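Local coordinates for putative extracellular solute-binding protein (Bordetella bronchiseptica, PDB 4P56), which binds mandelate and probably delivers it to a TRAP transporter as its periplasmic solute-binding component, at residues V27-S32 and G59-R64; L141-H146 and T237-I242; H225-P230 and E291-D296. All blocks are in the same frame, centred on the assembly; numbering follows the deposited sequence.

Overall arrangement
Along the chain, contact 1 closes first; contacts 2 and 3 follow and alternate their segments, in the order 141-146, 225-230, 237-242, 291-296. Contact 1 lies at one end of the molecule and contact 3 at the other, on opposite sides of the chain centre, about 42 Å apart between centres. Contact 2 is buried between them, its centre about 18 Å from that of contact 1 and about 28 Å from that of contact 3. Leu29 CD1 touches Ile242 CD1 at 3.9 Å, so contacts 1 and 2 pack together. Contact 3 is the edge of a separate six-stranded mixed sheet. This spread fits a two-lobed solute-binding protein with (R)-mandelic acid bound beside contact 2.

Contact 1. Residues V27-S32 and G59-R64; sequences VELTLS and GRVTLR
Arg64 lays its guanidinium beside Thr30, whose CG2 sits over one face of it, 3.6 Å from NH2. The two strands are the parallel partners of a beta-alpha-beta unit, strand 28-31, helix 40-56 and strand 62-65. Their short segments run at 34° to each other. Glu28 pairs with Thr62, Leu29 with Leu63 and Thr30 with Arg64.

On the face with Thr30, Glu28 reaches along the sheet to Arg64. Its CG is anti to the backbone N (chi1 -166°) and its chain stays extended. Arg64 instead bends at chi3, which turns its NE back to the carboxylate. NE donates to Glu28 OE1 at 3.0 Å in a salt bridge. The acid oxygen lies at the guanidinium edge, but NE meets it from above the carboxylate plane. The two planes are 74° apart, so this is not a flat two-pronged pair. The bond from NH2 to the same oxygen is weak.

The other face is apolar. Leu29 CD1 packs on Val61 CG1 at 3.6 Å, and Leu29 CB meets Leu63 CD2 at 3.9 Å. Helix 40-56 covers this side through Ile53 and Trp49.

Backbone bonds link Val27, Leu29 and Leu31 to Arg60, Thr62 and Arg64. The Leu29 N to Thr62 O bond is nearly straight. At the start of the pair, one water bridges Val27 O weakly, Gly59 O and Thr62 OG1.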
ATOM      1  N   VAL A  27       3.216  -9.113  28.187  1.00 18.07           N
ATOM      2  CA  VAL A  27       3.731  -9.463  26.859  1.00 18.18           C
ATOM      3  C   VAL A  27       4.141  -8.236  26.053  1.00 25.92           C
ATOM      4  O   VAL A  27       3.331  -7.342  25.774  1.00 22.54           O
ATOM      5  CB  VAL A  27       2.716 -10.253  26.033  1.00 19.05           C
ATOM      6  CG1 VAL A  27       3.239 -10.475  24.611  1.00 22.53           C
ATOM      7  CG2 VAL A  27       2.416 -11.596  26.674  1.00 27.55           C
ATOM      8  N   GLU A  28       5.410  -8.224  25.682  1.00 22.32           N
ATOM      9  CA  GLU A  28       5.980  -7.206  24.832  1.00 15.66           C
ATOM     10  C   GLU A  28       6.141  -7.817  23.442  1.00 14.95           C
ATOM     11  O   GLU A  28       6.837  -8.803  23.265  1.00 15.94           O
ATOM     12  CB  GLU A  28       7.332  -6.781  25.404  1.00 23.27           C
ATOM     13  CG  GLU A  28       7.869  -5.523  24.810  1.00 29.14           C
ATOM     14  CD  GLU A  28       9.040  -4.974  25.599  1.00 34.15           C
ATOM     15  OE1 GLU A  28       9.903  -5.768  26.019  1.00 31.51           O
ATOM     16  OE2 GLU A  28       9.108  -3.744  25.784  1.00 41.56           O
ATOM     17  N   LEU A  29       5.463  -7.246  22.466  1.00 13.75           N
ATOM     18  CA  LEU A  29       5.534  -7.742  21.121  1.00 13.08           C
ATOM     19  C   LEU A  29       6.610  -6.986  20.360  1.00 13.22           C
ATOM     20  O   LEU A  29       6.566  -5.748  20.268  1.00 15.34           O
ATOM     21  CB  LEU A  29       4.179  -7.560  20.462  1.00 12.09           C
ATOM     22  CG  LEU A  29       3.038  -8.372  21.094  1.00 11.98           C
ATOM     23  CD1 LEU A  29       1.678  -7.868  20.572  1.00 11.17           C
ATOM     24  CD2 LEU A  29       3.200  -9.856  20.803  1.00 12.09           C
ATOM     25  N   THR A  30       7.560  -7.688  19.781  1.00 13.46           N
ATOM     26  CA  THR A  30       8.551  -6.975  19.007  1.00 13.63           C
ATOM     27  C   THR A  30       7.970  -6.659  17.621  1.00 12.62           C
ATOM     28  O   THR A  30       7.204  -7.454  17.053  1.00 11.93           O
ATOM     29  CB  THR A  30       9.861  -7.765  18.868  1.00 14.36           C
ATOM     30  OG1 THR A  30       9.603  -9.078  18.338  1.00 13.97           O
ATOM     31  CG2 THR A  30      10.539  -7.899  20.237  1.00 15.56           C
ATOM     32  N   LEU A  31       8.360  -5.500  17.098  1.00 12.66           N
ATOM     33  CA  LEU A  31       7.915  -4.973  15.826  1.00 11.91           C
ATOM     34  C   LEU A  31       9.138  -4.615  14.978  1.00 12.28           C
ATOM     35  O   LEU A  31       9.996  -3.877  15.429  1.00 13.11           O
ATOM     36  CB  LEU A  31       7.074  -3.719  16.078  1.00 11.74           C
ATOM     37  CG  LEU A  31       6.801  -2.844  14.870  1.00 11.28           C
ATOM     38  CD1 LEU A  31       5.918  -3.554  13.840  1.00 10.35           C
ATOM     39  CD2 LEU A  31       6.145  -1.538  15.362  1.00 11.45           C
ATOM     40  N   SER A  32       9.241  -5.147  13.761  1.00 11.77           N
ATOM     41  CA  SER A  32      10.284  -4.704  12.844  1.00 12.08           C
ATOM     42  C   SER A  32       9.674  -3.855  11.740  1.00 11.47           C
ATOM     43  O   SER A  32       8.630  -4.199  11.202  1.00 10.66           O
ATOM     44  CB  SER A  32      11.030  -5.880  12.196  1.00 12.11           C
ATOM     45  OG  SER A  32      12.123  -5.429  11.399  1.00 12.54           O
ATOM     46  N   GLY A  59      -1.332  -1.995  29.960  1.00 16.99           N
ATOM     47  CA  GLY A  59       0.083  -2.304  29.906  1.00 17.23           C
ATOM     48  C   GLY A  59       0.392  -3.768  29.729  1.00 18.95           C
ATOM     49  O   GLY A  59       1.541  -4.153  29.616  1.00 19.73           O
ATOM     50  N   ARG A  60      -0.626  -4.610  29.680  1.00 15.33           N
ATOM     51  CA  ARG A  60      -0.355  -6.045  29.594  1.00 18.65           C
ATOM     52  C   ARG A  60       0.188  -6.459  28.232  1.00 16.70           C
ATOM     53  O   ARG A  60       0.848  -7.509  28.107  1.00 22.27           O
ATOM     54  CB  ARG A  60      -1.620  -6.832  29.902  1.00 17.72           C
ATOM     55  CG  ARG A  60      -1.959  -6.855  31.363  1.00 16.61           C
ATOM     56  CD  ARG A  60      -3.117  -7.772  31.622  1.00 18.33           C
ATOM     57  NE  ARG A  60      -4.245  -7.449  30.767  1.00 17.14           N
ATOM     58  CZ  ARG A  60      -5.229  -6.616  31.096  1.00 21.46           C
ATOM     59  NH1 ARG A  60      -5.234  -6.009  32.276  1.00 19.22           N
ATOM     60  NH2 ARG A  60      -6.217  -6.382  30.237  1.00 17.88           N
ATOM     61  N   VAL A  61      -0.111  -5.657  27.216  1.00 15.40           N
ATOM     62  CA  VAL A  61       0.392  -5.871  25.857  1.00 12.93           C
ATOM     63  C   VAL A  61       1.000  -4.580  25.347  1.00 17.51           C
ATOM     64  O   VAL A  61       0.338  -3.558  25.311  1.00 19.29           O
ATOM     65  CB  VAL A  61      -0.724  -6.338  24.869  1.00 13.29           C
ATOM     66  CG1 VAL A  61      -0.151  -6.645  23.471  1.00 14.48           C
ATOM     67  CG2 VAL A  61      -1.425  -7.580  25.427  1.00 15.63           C
ATOM     68  N   THR A  62       2.277  -4.626  24.981  1.00 14.78           N
ATOM     69  CA  THR A  62       2.914  -3.469  24.367  1.00 13.60           C
ATOM     70  C   THR A  62       3.646  -3.884  23.095  1.00 15.60           C
ATOM     71  O   THR A  62       3.923  -5.088  22.887  1.00 14.68           O
ATOM     72  CB  THR A  62       3.888  -2.836  25.344  1.00 21.12           C
ATOM     73  OG1 THR A  62       4.878  -3.804  25.684  1.00 19.92           O
ATOM     74  CG2 THR A  62       3.143  -2.418  26.615  1.00 24.31           C
ATOM     75  N   LEU A  63       3.913  -2.900  22.242  1.00 10.92           N
ATOM     76  CA  LEU A  63       4.662  -3.091  20.996  1.00 10.35           C
ATOM     77  C   LEU A  63       6.010  -2.418  21.171  1.00 18.20           C
ATOM     78  O   LEU A  63       6.075  -1.246  21.555  1.00 18.03           O
ATOM     79  CB  LEU A  63       3.999  -2.383  19.834  1.00 10.00           C
ATOM     80  CG  LEU A  63       2.677  -2.793  19.242  1.00 27.88           C
ATOM     81  CD1 LEU A  63       2.469  -1.905  18.024  1.00 18.09           C
ATOM     82  CD2 LEU A  63       2.697  -4.268  18.889  1.00 28.30           C
ATOM     83  N   ARG A  64       7.091  -3.140  20.903  1.00 12.67           N
ATOM     84  CA  ARG A  64       8.427  -2.542  20.996  1.00 11.48           C
ATOM     85  C   ARG A  64       8.999  -2.481  19.598  1.00 12.32           C
ATOM     86  O   ARG A  64       9.190  -3.521  18.966  1.00 10.89           O
ATOM     87  CB  ARG A  64       9.323  -3.361  21.933  1.00 14.64           C
ATOM     88  CG  ARG A  64      10.831  -3.008  21.894  1.00 16.73           C
ATOM     89  CD  ARG A  64      11.564  -3.399  23.183  1.00 17.50           C
ATOM     90  NE  ARG A  64      11.359  -4.791  23.580  1.00 21.57           N
ATOM     91  CZ  ARG A  64      12.049  -5.833  23.116  1.00 22.69           C
ATOM     92  NH1 ARG A  64      13.031  -5.658  22.235  1.00 16.86           N
ATOM     93  NH2 ARG A  64      11.779  -7.063  23.557  1.00 24.28           N
TER
HETATM   94  O   HOH W   1       3.840  -5.462  27.955  1.00 21.16           O

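Contact 2. Residues L141-H146 and T237-I242; sequences LGIYAH and THAVII. With RMN ((R)-mandelic acid), chain D.
Tyr144 holds its ring between its own backbone N and carbonyl carbon (chi1 59°), while His238 sets CG anti to its carbonyl carbon (chi1 -67°). These torsions lean the phenol over the histidine stem. His238 CB lies over one face of the Tyr144 ring, 3.2 Å from CZ. The two rings are oblique, with planes at 64°. Tyr144 OH and His238 ND1 share a hydrogen bond of 2.8 Å at the imidazole edge; either could be the donor. At the other nitrogen, His238 NE2 has a weak bond to Asp236. The ND1 bond is thus the main hold on the imidazole. Val240 CG2 meets the tyrosine edge at CE2, 3.9 Å away.

The backbones run antiparallel. Tyr144 and His238 form a hydrogen-bonded pair. Further along, Leu141 and Gly142 both face Val240 in a classic beta bulge. Leu141 N bonds to Val240 O at 2.8 Å, and the Gly142 N bond to it is weak. Leu141 CG packs on Ile242 CG2 at 3.8 Å.

Beyond the pair, His146 turns its ring edge to the mandelate hydroxyl O8, with NE2 3.4 Å away. His238 NE2 lies 3.8 Å from ring atom C2. This end of the three-stranded antiparallel sheet lines the ligand pocket of the solute-binding protein.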
ATOM      1  N   LEU A 141      -4.037  -9.296  10.969  1.00  8.78           N
ATOM      2  CA  LEU A 141      -4.766  -8.375  11.844  1.00  9.39           C
ATOM      3  C   LEU A 141      -5.584  -7.365  11.007  1.00 11.85           C
ATOM      4  O   LEU A 141      -6.713  -7.030  11.353  1.00 10.58           O
ATOM      5  CB  LEU A 141      -3.810  -7.645  12.780  1.00  9.45           C
ATOM      6  CG  LEU A 141      -3.151  -8.491  13.854  1.00 10.50           C
ATOM      7  CD1 LEU A 141      -2.139  -7.653  14.634  1.00 13.97           C
ATOM      8  CD2 LEU A 141      -4.187  -9.132  14.850  1.00 10.71           C
ATOM      9  N   GLY A 142      -5.023  -6.886   9.906  1.00  8.20           N
ATOM     10  CA  GLY A 142      -5.705  -5.863   9.130  1.00  9.52           C
ATOM     11  C   GLY A 142      -4.963  -5.523   7.857  1.00  7.46           C
ATOM     12  O   GLY A 142      -3.836  -5.972   7.668  1.00  7.17           O
ATOM     13  N   ILE A 143      -5.618  -4.755   6.993  1.00  7.32           N
ATOM     14  CA  ILE A 143      -5.045  -4.327   5.744  1.00  6.87           C
ATOM     15  C   ILE A 143      -5.332  -2.840   5.613  1.00  7.03           C
ATOM     16  O   ILE A 143      -6.345  -2.352   6.088  1.00  8.39           O
ATOM     17  CB  ILE A 143      -5.669  -5.082   4.551  1.00  9.02           C
ATOM     18  CG1 ILE A 143      -5.234  -6.544   4.551  1.00  7.73           C
ATOM     19  CG2 ILE A 143      -5.294  -4.414   3.239  1.00 14.62           C
ATOM     20  CD1 ILE A 143      -6.067  -7.428   3.584  1.00 20.10           C
ATOM     21  N   TYR A 144      -4.433  -2.124   4.972  1.00  8.34           N
ATOM     22  CA  TYR A 144      -4.656  -0.732   4.635  1.00  7.96           C
ATOM     23  C   TYR A 144      -4.076  -0.501   3.228  1.00  6.68           C
ATOM     24  O   TYR A 144      -3.395  -1.351   2.676  1.00  6.31           O
ATOM     25  CB  TYR A 144      -4.008   0.227   5.674  1.00  8.32           C
ATOM     26  CG  TYR A 144      -2.497   0.068   5.842  1.00  7.08           C
ATOM     27  CD1 TYR A 144      -1.616   0.601   4.928  1.00  6.84           C
ATOM     28  CD2 TYR A 144      -1.973  -0.622   6.908  1.00 11.28           C
ATOM     29  CE1 TYR A 144      -0.250   0.451   5.071  1.00  9.38           C
ATOM     30  CE2 TYR A 144      -0.604  -0.782   7.066  1.00 13.05           C
ATOM     31  CZ  TYR A 144       0.248  -0.249   6.137  1.00  9.78           C
ATOM     32  OH  TYR A 144       1.612  -0.403   6.282  1.00 11.93           O
ATOM     33  N   ALA A 145      -4.336   0.673   2.681  1.00 10.59           N
ATOM     34  CA  ALA A 145      -3.825   1.033   1.354  1.00 11.52           C
ATOM     35  C   ALA A 145      -3.276   2.427   1.456  1.00 14.92           C
ATOM     36  O   ALA A 145      -3.714   3.187   2.320  1.00 11.47           O
ATOM     37  CB  ALA A 145      -4.937   0.996   0.349  1.00 14.47           C
ATOM     38  N   HIS A 146      -2.330   2.785   0.590  1.00 13.33           N
ATOM     39  CA  HIS A 146      -1.911   4.171   0.540  1.00 12.93           C
ATOM     40  C   HIS A 146      -2.815   4.988  -0.391  1.00 13.02           C
ATOM     41  O   HIS A 146      -3.830   4.487  -0.891  1.00 12.40           O
ATOM     42  CB  HIS A 146      -0.398   4.308   0.224  1.00 10.35           C
ATOM     43  CG  HIS A 146       0.047   3.882  -1.157  1.00  8.20           C
ATOM     44  ND1 HIS A 146      -0.470   4.404  -2.331  1.00  9.76           N
ATOM     45  CD2 HIS A 146       1.088   3.096  -1.539  1.00 10.58           C
ATOM     46  CE1 HIS A 146       0.186   3.908  -3.363  1.00 10.57           C
ATOM     47  NE2 HIS A 146       1.143   3.105  -2.911  1.00  9.02           N
ATOM     48  N   THR A 237      -1.620  -2.151  -1.279  1.00  9.62           N
ATOM     49  CA  THR A 237      -2.182  -2.488   0.025  1.00  8.92           C
ATOM     50  C   THR A 237      -1.069  -3.098   0.845  1.00  8.33           C
ATOM     51  O   THR A 237      -0.199  -3.747   0.295  1.00  8.67           O
ATOM     52  CB  THR A 237      -3.384  -3.456  -0.078  1.00  9.42           C
ATOM     53  OG1 THR A 237      -3.071  -4.565  -0.928  1.00 11.69           O
ATOM     54  CG2 THR A 237      -4.624  -2.728  -0.680  1.00 11.17           C
ATOM     55  N   HIS A 238      -1.107  -2.877   2.147  1.00  7.66           N
ATOM     56  CA  HIS A 238      -0.225  -3.557   3.055  1.00  7.29           C
ATOM     57  C   HIS A 238      -1.044  -4.368   4.041  1.00  8.50           C
ATOM     58  O   HIS A 238      -2.208  -4.062   4.293  1.00  8.51           O
ATOM     59  CB  HIS A 238       0.592  -2.532   3.853  1.00  6.99           C
ATOM     60  CG  HIS A 238       1.559  -1.746   3.040  1.00  7.47           C
ATOM     61  ND1 HIS A 238       2.335  -0.748   3.594  1.00  7.60           N
ATOM     62  CD2 HIS A 238       1.857  -1.765   1.716  1.00  8.09           C
ATOM     63  CE1 HIS A 238       3.092  -0.210   2.652  1.00 10.81           C
ATOM     64  NE2 HIS A 238       2.817  -0.809   1.505  1.00  8.55           N
ATOM     65  N   ALA A 239      -0.421  -5.374   4.632  1.00  6.99           N
ATOM     66  CA  ALA A 239      -1.063  -6.155   5.690  1.00  6.88           C
ATOM     67  C   ALA A 239      -0.313  -5.969   7.003  1.00  9.80           C
ATOM     68  O   ALA A 239       0.903  -5.947   7.017  1.00  6.61           O
ATOM     69  CB  ALA A 239      -1.094  -7.630   5.314  1.00  7.52           C
ATOM     70  N   VAL A 240      -1.043  -5.853   8.116  1.00  6.51           N
ATOM     71  CA  VAL A 240      -0.400  -5.943   9.418  1.00  7.64           C
ATOM     72  C   VAL A 240      -0.643  -7.379   9.969  1.00  8.86           C
ATOM     73  O   VAL A 240      -1.786  -7.854  10.036  1.00 10.50           O
ATOM     74  CB  VAL A 240      -0.948  -4.878  10.365  1.00  6.21           C
ATOM     75  CG1 VAL A 240      -0.364  -5.073  11.761  1.00 14.11           C
ATOM     76  CG2 VAL A 240      -0.612  -3.500   9.835  1.00  7.18           C
ATOM     77  N   ILE A 241       0.439  -8.053  10.349  1.00  6.84           N
ATOM     78  CA  ILE A 241       0.415  -9.456  10.709  1.00  8.65           C
ATOM     79  C   ILE A 241       1.088  -9.702  12.071  1.00  8.42           C
ATOM     80  O   ILE A 241       1.931  -8.912  12.517  1.00  7.87           O
ATOM     81  CB  ILE A 241       1.090 -10.330   9.605  1.00  8.09           C
ATOM     82  CG1 ILE A 241       2.504  -9.873   9.331  1.00  8.23           C
ATOM     83  CG2 ILE A 241       0.317 -10.219   8.251  1.00  8.57           C
ATOM     84  CD1 ILE A 241       3.312 -10.809   8.471  1.00  9.15           C
ATOM     85  N   ILE A 242       0.681 -10.791  12.731  1.00  8.59           N
ATOM     86  CA  ILE A 242       1.278 -11.184  13.994  1.00  8.81           C
ATOM     87  C   ILE A 242       1.531 -12.674  14.026  1.00 11.13           C
ATOM     88  O   ILE A 242       0.791 -13.487  13.460  1.00 10.25           O
ATOM     89  CB  ILE A 242       0.409 -10.715  15.210  1.00  8.64           C
ATOM     90  CG1 ILE A 242       1.123 -11.022  16.516  1.00  9.27           C
ATOM     91  CG2 ILE A 242      -0.980 -11.357  15.163  1.00  8.82           C
ATOM     92  CD1 ILE A 242       0.513 -10.284  17.733  1.00 13.20           C
TER
HETATM   93  C1  RMN D 401       5.158   1.660  -0.845  1.00 12.00           C
HETATM   94  C2  RMN D 401       5.723   1.299   0.369  1.00 11.00           C
HETATM   95  C3  RMN D 401       5.997   2.253   1.331  1.00 11.09           C
HETATM   96  C4  RMN D 401       5.748   3.591   1.077  1.00 16.28           C
HETATM   97  C5  RMN D 401       5.193   3.962  -0.144  1.00 17.20           C
HETATM   98  C6  RMN D 401       4.901   2.995  -1.092  1.00 18.17           C
HETATM   99  C7  RMN D 401       4.879   0.620  -1.896  1.00 16.67           C
HETATM  100  C10 RMN D 401       5.904   0.749  -2.983  1.00  7.00           C
HETATM  101  O8  RMN D 401       3.660   0.793  -2.512  1.00 25.74           O
HETATM  102  O11 RMN D 401       5.729   1.518  -3.990  1.00 12.19           O
HETATM  103  O12 RMN D 401       6.999   0.122  -2.868  1.00 11.61           O

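Contact 3. Residues H225-P230 and E291-D296; sequences HATEFP and ELVKAD
Glu228 leaves the backbone with CB 4.0 Å from Val293 O, and its chain then passes along Leu292. CG and CD both come near Leu292 CD1, and OE1 is closer still, at 3.5 Å from that methyl. The pair belongs to the edge of a six-stranded mixed sheet, where strand 291-294 is outermost and runs parallel to strand 225-228. At the tip of Glu228, OE2 forms a salt bridge to Arg282. A water sits between OE1 and Val293 O, but it is unusually close to OE1 and its exact position is doubtful.

The strands pair in register, His225 with Glu291 through Glu228 with Lys294. Three backbone bonds join the strands, and a fourth follows from Ala295. Val293 N donates to Ala226 O at 2.8 Å, and Glu228 N returns the link to Val293 O. Ala226 CB meets Leu292 CD1 on the same face as Glu228.

On the other face, Thr227 and Val293 lie side by side and point the same way. Thr227 OG1 is 3.5 Å from Val293 CB, but its hydrogen bond goes to Val158 O. Glu291 OE1 comes to the edge of the His225 ring, 3.4 Å from CE1. A water bridges His225 ND1 and Glu291 O.

After the strands, Ala295 N bonds to Glu228 O, and Asp296 caps helix 297-307 through Leu299 N. Ala295 CB lies over the face of the Phe229 ring in a CH-pi contact, 3.8 Å from the centroid.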
ATOM      1  N   HIS A 225       8.986  16.180 -12.439  1.00 17.05           N
ATOM      2  CA  HIS A 225       7.748  16.012 -13.196  1.00 16.26           C
ATOM      3  C   HIS A 225       6.823  15.065 -12.464  1.00 18.30           C
ATOM      4  O   HIS A 225       7.268  14.077 -11.879  1.00 14.62           O
ATOM      5  CB  HIS A 225       8.053  15.454 -14.582  1.00 15.81           C
ATOM      6  CG  HIS A 225       8.968  16.323 -15.396  1.00 16.68           C
ATOM      7  ND1 HIS A 225       8.514  17.337 -16.212  1.00 17.25           N
ATOM      8  CD2 HIS A 225      10.317  16.316 -15.525  1.00 21.55           C
ATOM      9  CE1 HIS A 225       9.542  17.925 -16.798  1.00 18.40           C
ATOM     10  NE2 HIS A 225      10.649  17.335 -16.387  1.00 18.86           N
ATOM     11  N   ALA A 226       5.540  15.389 -12.459  1.00 13.50           N
ATOM     12  CA  ALA A 226       4.542  14.518 -11.846  1.00 16.86           C
ATOM     13  C   ALA A 226       3.238  14.619 -12.618  1.00 14.35           C
ATOM     14  O   ALA A 226       2.792  15.732 -12.941  1.00 16.37           O
ATOM     15  CB  ALA A 226       4.296  14.922 -10.379  1.00 12.52           C
ATOM     16  N   THR A 227       2.602  13.474 -12.856  1.00 14.87           N
ATOM     17  CA  THR A 227       1.272  13.440 -13.468  1.00 13.79           C
ATOM     18  C   THR A 227       0.320  12.727 -12.548  1.00 14.12           C
ATOM     19  O   THR A 227       0.551  11.594 -12.156  1.00 15.28           O
ATOM     20  CB  THR A 227       1.289  12.757 -14.841  1.00 15.62           C
ATOM     21  OG1 THR A 227       2.156  13.516 -15.701  1.00 16.04           O
ATOM     22  CG2 THR A 227      -0.136  12.714 -15.443  1.00 14.61           C
ATOM     23  N   GLU A 228      -0.730  13.432 -12.166  1.00 16.26           N
ATOM     24  CA  GLU A 228      -1.724  12.898 -11.260  1.00 13.15           C
ATOM     25  C   GLU A 228      -2.921  12.466 -12.068  1.00 15.65           C
ATOM     26  O   GLU A 228      -3.183  13.000 -13.138  1.00 14.68           O
ATOM     27  CB  GLU A 228      -2.156  13.953 -10.255  1.00 18.51           C
ATOM     28  CG  GLU A 228      -1.056  14.434  -9.335  1.00 18.56           C
ATOM     29  CD  GLU A 228      -1.610  15.393  -8.324  1.00 18.19           C
ATOM     30  OE1 GLU A 228      -1.603  16.602  -8.606  1.00 17.43           O
ATOM     31  OE2 GLU A 228      -2.124  14.936  -7.271  1.00 17.71           O
ATOM     32  N   PHE A 229      -3.652  11.502 -11.520  1.00 17.37           N
ATOM     33  CA  PHE A 229      -4.789  10.901 -12.187  1.00 17.82           C
ATOM     34  C   PHE A 229      -5.950  10.861 -11.201  1.00 12.83           C
ATOM     35  O   PHE A 229      -5.756  10.516 -10.035  1.00 13.57           O
ATOM     36  CB  PHE A 229      -4.442   9.462 -12.547  1.00 14.40           C
ATOM     37  CG  PHE A 229      -3.438   9.325 -13.657  1.00 17.59           C
ATOM     38  CD1 PHE A 229      -2.083   9.419 -13.401  1.00 15.77           C
ATOM     39  CD2 PHE A 229      -3.858   9.082 -14.954  1.00 18.26           C
ATOM     40  CE1 PHE A 229      -1.171   9.283 -14.409  1.00 16.35           C
ATOM     41  CE2 PHE A 229      -2.951   8.954 -15.961  1.00 18.85           C
ATOM     42  CZ  PHE A 229      -1.596   9.042 -15.684  1.00 14.60           C
ATOM     43  N   PRO A 230      -7.160  11.164 -11.668  1.00 21.91           N
ATOM     44  CA  PRO A 230      -8.313  11.087 -10.780  1.00 18.54           C
ATOM     45  C   PRO A 230      -8.503   9.688 -10.234  1.00 21.03           C
ATOM     46  O   PRO A 230      -8.578   8.720 -10.992  1.00 19.42           O
ATOM     47  CB  PRO A 230      -9.481  11.494 -11.683  1.00 29.38           C
ATOM     48  CG  PRO A 230      -8.851  12.401 -12.702  1.00 40.12           C
ATOM     49  CD  PRO A 230      -7.508  11.756 -12.971  1.00 35.41           C
ATOM     50  N   GLU A 291       7.112  20.221 -12.479  1.00 25.30           N
ATOM     51  CA  GLU A 291       6.070  20.485 -13.471  1.00 22.27           C
ATOM     52  C   GLU A 291       4.918  19.530 -13.236  1.00 20.68           C
ATOM     53  O   GLU A 291       4.995  18.328 -13.507  1.00 19.68           O
ATOM     54  CB  GLU A 291       6.571  20.342 -14.903  1.00 27.62           C
ATOM     55  CG  GLU A 291       5.489  20.685 -15.926  1.00 23.86           C
ATOM     56  CD  GLU A 291       5.901  20.449 -17.370  1.00 38.61           C
ATOM     57  OE1 GLU A 291       7.053  20.021 -17.616  1.00 28.04           O
ATOM     58  OE2 GLU A 291       5.065  20.715 -18.267  1.00 44.94           O
ATOM     59  N   LEU A 292       3.818  20.078 -12.743  1.00 20.71           N
ATOM     60  CA  LEU A 292       2.717  19.265 -12.269  1.00 19.54           C
ATOM     61  C   LEU A 292       1.620  19.147 -13.334  1.00 20.89           C
ATOM     62  O   LEU A 292       1.071  20.150 -13.787  1.00 21.18           O
ATOM     63  CB  LEU A 292       2.157  19.913 -11.014  1.00 19.85           C
ATOM     64  CG  LEU A 292       1.019  19.155 -10.333  1.00 19.06           C
ATOM     65  CD1 LEU A 292       1.453  17.749  -9.911  1.00 19.53           C
ATOM     66  CD2 LEU A 292       0.509  19.942  -9.111  1.00 19.94           C
ATOM     67  N   VAL A 293       1.294  17.922 -13.723  1.00 18.81           N
ATOM     68  CA  VAL A 293       0.302  17.685 -14.767  1.00 19.30           C
ATOM     69  C   VAL A 293      -0.918  17.003 -14.171  1.00 18.70           C
ATOM     70  O   VAL A 293      -0.786  16.138 -13.297  1.00 17.45           O
ATOM     71  CB  VAL A 293       0.906  16.807 -15.893  1.00 19.15           C
ATOM     72  CG1 VAL A 293      -0.131  16.469 -16.958  1.00 20.45           C
ATOM     73  CG2 VAL A 293       2.081  17.508 -16.515  1.00 20.28           C
ATOM     74  N   LYS A 294      -2.104  17.420 -14.608  1.00 19.78           N
ATOM     75  CA  LYS A 294      -3.321  16.650 -14.359  1.00 19.57           C
ATOM     76  C   LYS A 294      -3.611  15.877 -15.634  1.00 21.46           C
ATOM     77  O   LYS A 294      -3.792  16.467 -16.692  1.00 21.33           O
ATOM     78  CB  LYS A 294      -4.505  17.542 -14.011  1.00 25.13           C
ATOM     79  CG  LYS A 294      -5.804  16.764 -13.752  1.00 29.42           C
ATOM     80  CD  LYS A 294      -6.866  17.667 -13.110  1.00 35.20           C
ATOM     81  CE  LYS A 294      -8.179  16.944 -12.813  1.00 43.71           C
ATOM     82  NZ  LYS A 294      -9.068  16.795 -14.007  1.00 45.69           N
ATOM     83  N   ALA A 295      -3.663  14.555 -15.533  1.00 20.98           N
ATOM     84  CA  ALA A 295      -3.901  13.722 -16.704  1.00 18.89           C
ATOM     85  C   ALA A 295      -5.123  14.233 -17.440  1.00 20.88           C
ATOM     86  O   ALA A 295      -6.174  14.392 -16.838  1.00 21.45           O
ATOM     87  CB  ALA A 295      -4.120  12.264 -16.284  1.00 17.55           C
ATOM     88  N   ASP A 296      -5.010  14.488 -18.735  1.00 25.62           N
ATOM     89  CA  ASP A 296      -6.187  14.974 -19.471  1.00 25.25           C
ATOM     90  C   ASP A 296      -7.045  13.785 -19.864  1.00 25.46           C
ATOM     91  O   ASP A 296      -6.629  12.643 -19.661  1.00 24.16           O
ATOM     92  CB  ASP A 296      -5.810  15.870 -20.655  1.00 29.76           C
ATOM     93  CG  ASP A 296      -5.105  15.125 -21.774  1.00 31.77           C
ATOM     94  OD1 ASP A 296      -5.124  13.889 -21.809  1.00 27.54           O
ATOM     95  OD2 ASP A 296      -4.546  15.800 -22.656  1.00 35.63           O
TER
HETATM   96  O   HOH W   2       5.568  17.184 -16.073  1.00 13.91           O
HETATM   97  O   HOH W   3      -1.954  17.460 -10.961  1.00 18.52           O